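Local structure of putative dehydrogenase (Amycolatopsis orientalis, 5A9T) at residues S237-I249 / P262-A274. The protein probably reduces cyclic imines to chiral amines with NADPH as the hydride donor, as an imine reductase of the HIBADH-related family. Sequence-based numbering, arbitrary orientation.
Sequences SLEMNVTTLKHII and PVRNKELLDRAVA. With YLG ((1R)-1-methyl-1,2,3,4-tetrahydroisoquinoline), chain B.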
loop_
_atom_site.group_PDB
_atom_site.type_symbol
_atom_site.label_atom_id
_atom_site.label_comp_id
_atom_site.label_asym_id
_atom_site.label_seq_id
_atom_site.Cartn_x
_atom_site.Cartn_y
_atom_site.Cartn_z
ATOM N N SER A 237 4.138 20.097 5.114
ATOM C CA SER A 237 2.802 20.328 5.396
ATOM C C SER A 237 1.867 19.657 4.372
ATOM O O SER A 237 2.259 19.290 3.279
ATOM C CB SER A 237 2.453 21.827 5.331
ATOM O OG SER A 237 2.552 22.326 3.991
ATOM N N LEU A 238 0.613 19.541 4.769
ATOM C CA LEU A 238 -0.415 19.022 3.947
ATOM C C LEU A 238 -0.518 19.830 2.676
ATOM O O LEU A 238 -0.604 19.273 1.578
ATOM C CB LEU A 238 -1.705 18.946 4.720
ATOM C CG LEU A 238 -2.911 18.304 4.025
ATOM C CD1 LEU A 238 -3.806 17.619 5.031
ATOM C CD2 LEU A 238 -3.693 19.298 3.187
ATOM N N GLU A 239 -0.584 21.166 2.812
ATOM C CA GLU A 239 -0.676 21.918 1.569
ATOM C C GLU A 239 0.512 21.739 0.639
ATOM O O GLU A 239 0.372 21.826 -0.633
ATOM C CB GLU A 239 -1.000 23.386 1.944
ATOM C CG GLU A 239 0.172 24.139 2.540
ATOM C CD GLU A 239 -0.213 25.454 3.292
ATOM O OE1 GLU A 239 -1.388 25.880 3.247
ATOM O OE2 GLU A 239 0.677 26.005 3.981
ATOM N N MET A 240 1.756 21.466 1.042
ATOM C CA MET A 240 2.866 21.180 0.183
ATOM C C MET A 240 2.617 19.959 -0.712
ATOM O O MET A 240 3.046 19.871 -1.813
ATOM C CB MET A 240 4.176 21.049 0.913
ATOM C CG MET A 240 4.643 22.392 1.487
ATOM S SD MET A 240 5.903 22.160 2.760
ATOM C CE MET A 240 7.134 21.295 1.838
ATOM N N ASN A 241 1.898 19.019 -0.181
ATOM C CA ASN A 241 1.473 17.808 -0.901
ATOM C C ASN A 241 0.454 18.060 -1.955
ATOM O O ASN A 241 0.423 17.267 -2.933
ATOM C CB ASN A 241 1.030 16.731 0.116
ATOM C CG ASN A 241 2.166 16.173 0.903
ATOM O OD1 ASN A 241 2.431 16.671 2.055
ATOM N ND2 ASN A 241 2.876 15.306 0.375
ATOM N N VAL A 242 -0.324 19.113 -1.821
ATOM C CA VAL A 242 -1.263 19.459 -2.932
ATOM C C VAL A 242 -0.381 19.798 -4.097
ATOM O O VAL A 242 -0.702 19.393 -5.283
ATOM C CB VAL A 242 -2.138 20.647 -2.487
ATOM C CG1 VAL A 242 -2.861 21.286 -3.768
ATOM C CG2 VAL A 242 -3.174 20.273 -1.475
ATOM N N THR A 243 0.709 20.530 -3.983
ATOM C CA THR A 243 1.679 20.814 -5.051
ATOM C C THR A 243 2.228 19.572 -5.752
ATOM O O THR A 243 2.301 19.417 -6.990
ATOM C CB THR A 243 2.831 21.785 -4.574
ATOM O OG1 THR A 243 2.197 22.938 -4.004
ATOM C CG2 THR A 243 3.832 22.063 -5.610
ATOM N N THR A 244 2.614 18.559 -4.942
ATOM C CA THR A 244 3.199 17.329 -5.475
ATOM C C THR A 244 2.085 16.617 -6.333
ATOM O O THR A 244 2.384 16.150 -7.398
ATOM C CB THR A 244 3.611 16.385 -4.315
ATOM O OG1 THR A 244 4.514 17.160 -3.479
ATOM C CG2 THR A 244 4.274 15.252 -4.796
ATOM N N LEU A 245 0.866 16.606 -5.880
ATOM C CA LEU A 245 -0.214 15.965 -6.598
ATOM C C LEU A 245 -0.504 16.711 -7.910
ATOM O O LEU A 245 -0.804 16.061 -8.911
ATOM C CB LEU A 245 -1.456 15.782 -5.787
ATOM C CG LEU A 245 -1.414 14.522 -4.877
ATOM C CD1 LEU A 245 -2.336 14.652 -3.721
ATOM C CD2 LEU A 245 -1.634 13.256 -5.708
ATOM N N LYS A 246 -0.481 18.044 -7.816
ATOM C CA LYS A 246 -0.640 18.819 -9.124
ATOM C C LYS A 246 0.414 18.392 -10.127
ATOM O O LYS A 246 0.087 18.221 -11.380
ATOM C CB LYS A 246 -0.604 20.360 -8.777
ATOM C CG LYS A 246 -1.807 20.864 -8.123
ATOM C CD LYS A 246 -1.630 22.364 -7.774
ATOM C CE LYS A 246 -2.994 22.840 -7.360
ATOM N NZ LYS A 246 -3.088 24.211 -6.816
ATOM N N HIS A 247 1.660 18.168 -9.705
ATOM C CA HIS A 247 2.735 17.703 -10.503
ATOM C C HIS A 247 2.442 16.304 -11.124
ATOM O O HIS A 247 2.678 15.995 -12.336
ATOM C CB HIS A 247 4.024 17.765 -9.713
ATOM C CG HIS A 247 5.170 17.940 -10.586
ATOM N ND1 HIS A 247 5.531 19.186 -11.083
ATOM C CD2 HIS A 247 5.974 17.026 -11.188
ATOM C CE1 HIS A 247 6.524 19.030 -11.944
ATOM N NE2 HIS A 247 6.835 17.741 -11.990
ATOM N N ILE A 248 1.972 15.394 -10.244
ATOM C CA ILE A 248 1.643 14.069 -10.673
ATOM C C ILE A 248 0.588 14.133 -11.771
ATOM O O ILE A 248 0.623 13.355 -12.764
ATOM C CB ILE A 248 1.206 13.154 -9.495
ATOM C CG1 ILE A 248 2.419 12.992 -8.601
ATOM C CG2 ILE A 248 0.579 11.862 -9.999
ATOM C CD1 ILE A 248 1.982 12.444 -7.242
ATOM N N ILE A 249 -0.393 14.962 -11.547
ATOM C CA ILE A 249 -1.544 15.131 -12.527
ATOM C C ILE A 249 -0.952 15.635 -13.798
ATOM O O ILE A 249 -1.329 15.129 -14.882
ATOM C CB ILE A 249 -2.614 16.069 -11.965
ATOM C CG1 ILE A 249 -3.312 15.475 -10.764
ATOM C CG2 ILE A 249 -3.645 16.484 -13.003
ATOM C CD1 ILE A 249 -4.085 16.426 -9.903
ATOM N N PRO A 262 -4.997 10.570 -9.028
ATOM C CA PRO A 262 -4.338 11.701 -8.362
ATOM C C PRO A 262 -5.290 12.885 -8.197
ATOM O O PRO A 262 -5.157 13.598 -7.202
ATOM C CB PRO A 262 -3.101 11.948 -9.225
ATOM C CG PRO A 262 -3.509 11.384 -10.577
ATOM C CD PRO A 262 -4.252 10.160 -10.229
ATOM N N VAL A 263 -6.246 13.076 -9.140
ATOM C CA VAL A 263 -7.197 14.211 -8.859
ATOM C C VAL A 263 -8.057 13.967 -7.677
ATOM O O VAL A 263 -8.297 14.923 -6.911
ATOM C CB VAL A 263 -8.077 14.363 -10.141
ATOM C CG1 VAL A 263 -9.400 15.145 -9.837
ATOM C CG2 VAL A 263 -7.238 14.906 -11.247
ATOM N N ARG A 264 -8.585 12.781 -7.465
ATOM C CA ARG A 264 -9.370 12.465 -6.258
ATOM C C ARG A 264 -8.507 12.583 -5.006
ATOM O O ARG A 264 -9.006 13.010 -3.959
ATOM C CB ARG A 264 -10.028 11.089 -6.314
ATOM C CG ARG A 264 -11.218 10.918 -7.342
ATOM C CD ARG A 264 -12.152 12.121 -7.522
ATOM N NE ARG A 264 -13.297 11.833 -8.462
ATOM C CZ ARG A 264 -13.331 12.128 -9.772
ATOM N N ASN A 265 -7.226 12.164 -5.090
ATOM C CA ASN A 265 -6.311 12.347 -3.937
ATOM C C ASN A 265 -6.075 13.806 -3.693
ATOM O O ASN A 265 -6.083 14.165 -2.475
ATOM C CB ASN A 265 -5.016 11.612 -4.220
ATOM C CG ASN A 265 -5.146 10.121 -4.080
ATOM O OD1 ASN A 265 -6.010 9.594 -3.335
ATOM N ND2 ASN A 265 -4.269 9.371 -4.733
ATOM N N LYS A 266 -5.945 14.634 -4.702
ATOM C CA LYS A 266 -5.823 16.052 -4.492
ATOM C C LYS A 266 -7.137 16.596 -3.874
ATOM O O LYS A 266 -7.131 17.327 -2.886
ATOM C CB LYS A 266 -5.499 16.743 -5.757
ATOM C CG LYS A 266 -5.459 18.245 -5.603
ATOM C CD LYS A 266 -4.766 18.868 -6.786
ATOM C CE LYS A 266 -5.806 19.450 -7.684
ATOM N NZ LYS A 266 -6.513 20.599 -7.038
ATOM N N GLU A 267 -8.270 16.141 -4.306
ATOM C CA GLU A 267 -9.506 16.622 -3.639
ATOM C C GLU A 267 -9.617 16.300 -2.172
ATOM O O GLU A 267 -10.237 17.129 -1.452
ATOM C CB GLU A 267 -10.752 16.010 -4.328
ATOM C CG GLU A 267 -10.975 16.699 -5.659
ATOM C CD GLU A 267 -12.003 15.998 -6.579
ATOM O OE1 GLU A 267 -12.548 14.969 -6.181
ATOM O OE2 GLU A 267 -12.151 16.489 -7.718
ATOM N N LEU A 268 -9.147 15.160 -1.705
ATOM C CA LEU A 268 -9.154 14.884 -0.294
ATOM C C LEU A 268 -8.354 15.963 0.419
ATOM O O LEU A 268 -8.826 16.392 1.522
ATOM C CB LEU A 268 -8.598 13.547 0.231
ATOM C CG LEU A 268 -9.347 12.289 -0.284
ATOM C CD1 LEU A 268 -8.521 10.985 -0.221
ATOM C CD2 LEU A 268 -10.677 12.138 0.489
ATOM N N LEU A 269 -7.235 16.408 -0.179
ATOM C CA LEU A 269 -6.383 17.452 0.416
ATOM C C LEU A 269 -7.036 18.811 0.377
ATOM O O LEU A 269 -6.903 19.605 1.299
ATOM C CB LEU A 269 -4.988 17.456 -0.150
ATOM C CG LEU A 269 -4.214 16.104 -0.043
ATOM C CD1 LEU A 269 -2.807 16.344 -0.430
ATOM C CD2 LEU A 269 -4.328 15.511 1.308
ATOM N N ASP A 270 -7.645 19.141 -0.725
ATOM C CA ASP A 270 -8.411 20.433 -0.800
ATOM C C ASP A 270 -9.489 20.523 0.285
ATOM O O ASP A 270 -9.621 21.604 0.958
ATOM C CB ASP A 270 -9.101 20.416 -2.170
ATOM C CG ASP A 270 -8.113 20.603 -3.382
ATOM O OD1 ASP A 270 -6.949 21.136 -3.238
ATOM O OD2 ASP A 270 -8.545 20.203 -4.540
ATOM N N ARG A 271 -10.191 19.459 0.584
ATOM C CA ARG A 271 -11.197 19.415 1.693
ATOM C C ARG A 271 -10.532 19.771 3.040
ATOM O O ARG A 271 -11.030 20.534 3.885
ATOM C CB ARG A 271 -11.861 18.018 1.758
ATOM C CG ARG A 271 -13.116 17.767 2.606
ATOM C CD ARG A 271 -13.584 16.317 2.355
ATOM N NE ARG A 271 -14.306 15.848 3.529
ATOM C CZ ARG A 271 -14.521 14.563 3.875
ATOM N NH1 ARG A 271 -14.083 13.466 3.141
ATOM N NH2 ARG A 271 -15.193 14.370 4.996
ATOM N N ALA A 272 -9.378 19.190 3.275
ATOM C CA ALA A 272 -8.619 19.424 4.467
ATOM C C ALA A 272 -8.067 20.822 4.545
ATOM O O ALA A 272 -8.134 21.401 5.672
ATOM C CB ALA A 272 -7.455 18.402 4.517
ATOM N N VAL A 273 -7.590 21.406 3.452
ATOM C CA VAL A 273 -7.054 22.765 3.464
ATOM C C VAL A 273 -8.275 23.723 3.757
ATOM O O VAL A 273 -8.168 24.620 4.635
ATOM C CB VAL A 273 -6.365 23.154 2.160
ATOM C CG1 VAL A 273 -6.099 24.670 2.110
ATOM C CG2 VAL A 273 -5.015 22.456 2.003
ATOM N N ALA A 274 -9.445 23.409 3.170
ATOM C CA ALA A 274 -10.671 24.249 3.533
ATOM C C ALA A 274 -11.092 24.161 4.984
ATOM O O ALA A 274 -11.655 25.129 5.517
ATOM C CB ALA A 274 -11.876 23.872 2.670
HETATM C C4 YLG B . 4.633 11.620 -0.721
HETATM C C14 YLG B . 3.756 11.456 0.349
HETATM C C5 YLG B . 3.934 12.007 1.651
HETATM C C6 YLG B . 3.090 11.827 2.715
HETATM C C11 YLG B . 1.998 11.056 2.407
HETATM C C8 YLG B . 6.050 12.090 2.997
HETATM C C10 YLG B . 5.107 12.821 1.994
HETATM C C12 YLG B . 1.782 10.485 1.127
HETATM C C13 YLG B . 2.633 10.684 0.048
HETATM N N2 YLG B . 5.816 13.182 0.762
HETATM C C3 YLG B . 6.028 12.238 -0.307
#
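L238, L245 and L269 carry an antiparallel helical hairpin in the reductive-aminase-like C-terminal domain, next to the amine pocket. The axes of 238-249 and 262-274, over these segments, approach to 9.2 Å with N-to-C directions at 163°, and the side chains interlock as knobs into holes. L245 sits among P262, N265, K266 and L269; its branches part, CD1 meeting L269 CD1 at 3.7 Å while CD2 turns to the ring of P262. L269 fits in turn among L238, N241, V242 and L245; its CG, anti to the carbonyl carbon (chi1 -56°), carries CD1 to L245 and N241 CB, and its CB lies 3.6 Å from V242 CG2 as the two side chains run past each other in opposite directions. At one end L238 forks over the other helix, CD1 on A272 CB and CD2 3.6 Å from V273 CG2. At the other, I249 CD1 reaches V263 CG2 (3.7 Å), and I248 CG2 joins I249 CG1 against P262 CB. K266, the third knob, lays its methylenes among V242, L245, K246 and I249, CD 3.8 Å from K246 CG, then bends at chi3 and chi4 to bring NZ 3.2 Å from D270 OD2, on the syn side of the carboxylate. Were K266 cut back to an alanine, D270 would probably lose its salt-bridge mate and a gap would be likely to open beside K246 and I249. The end of the N241 side chain leads away from helix 260-274, toward the amine pocket it shares with Y282 and Y283. Helix 166-193 of the second subunit packs Y179 on L245, and I261 of that subunit meets L268.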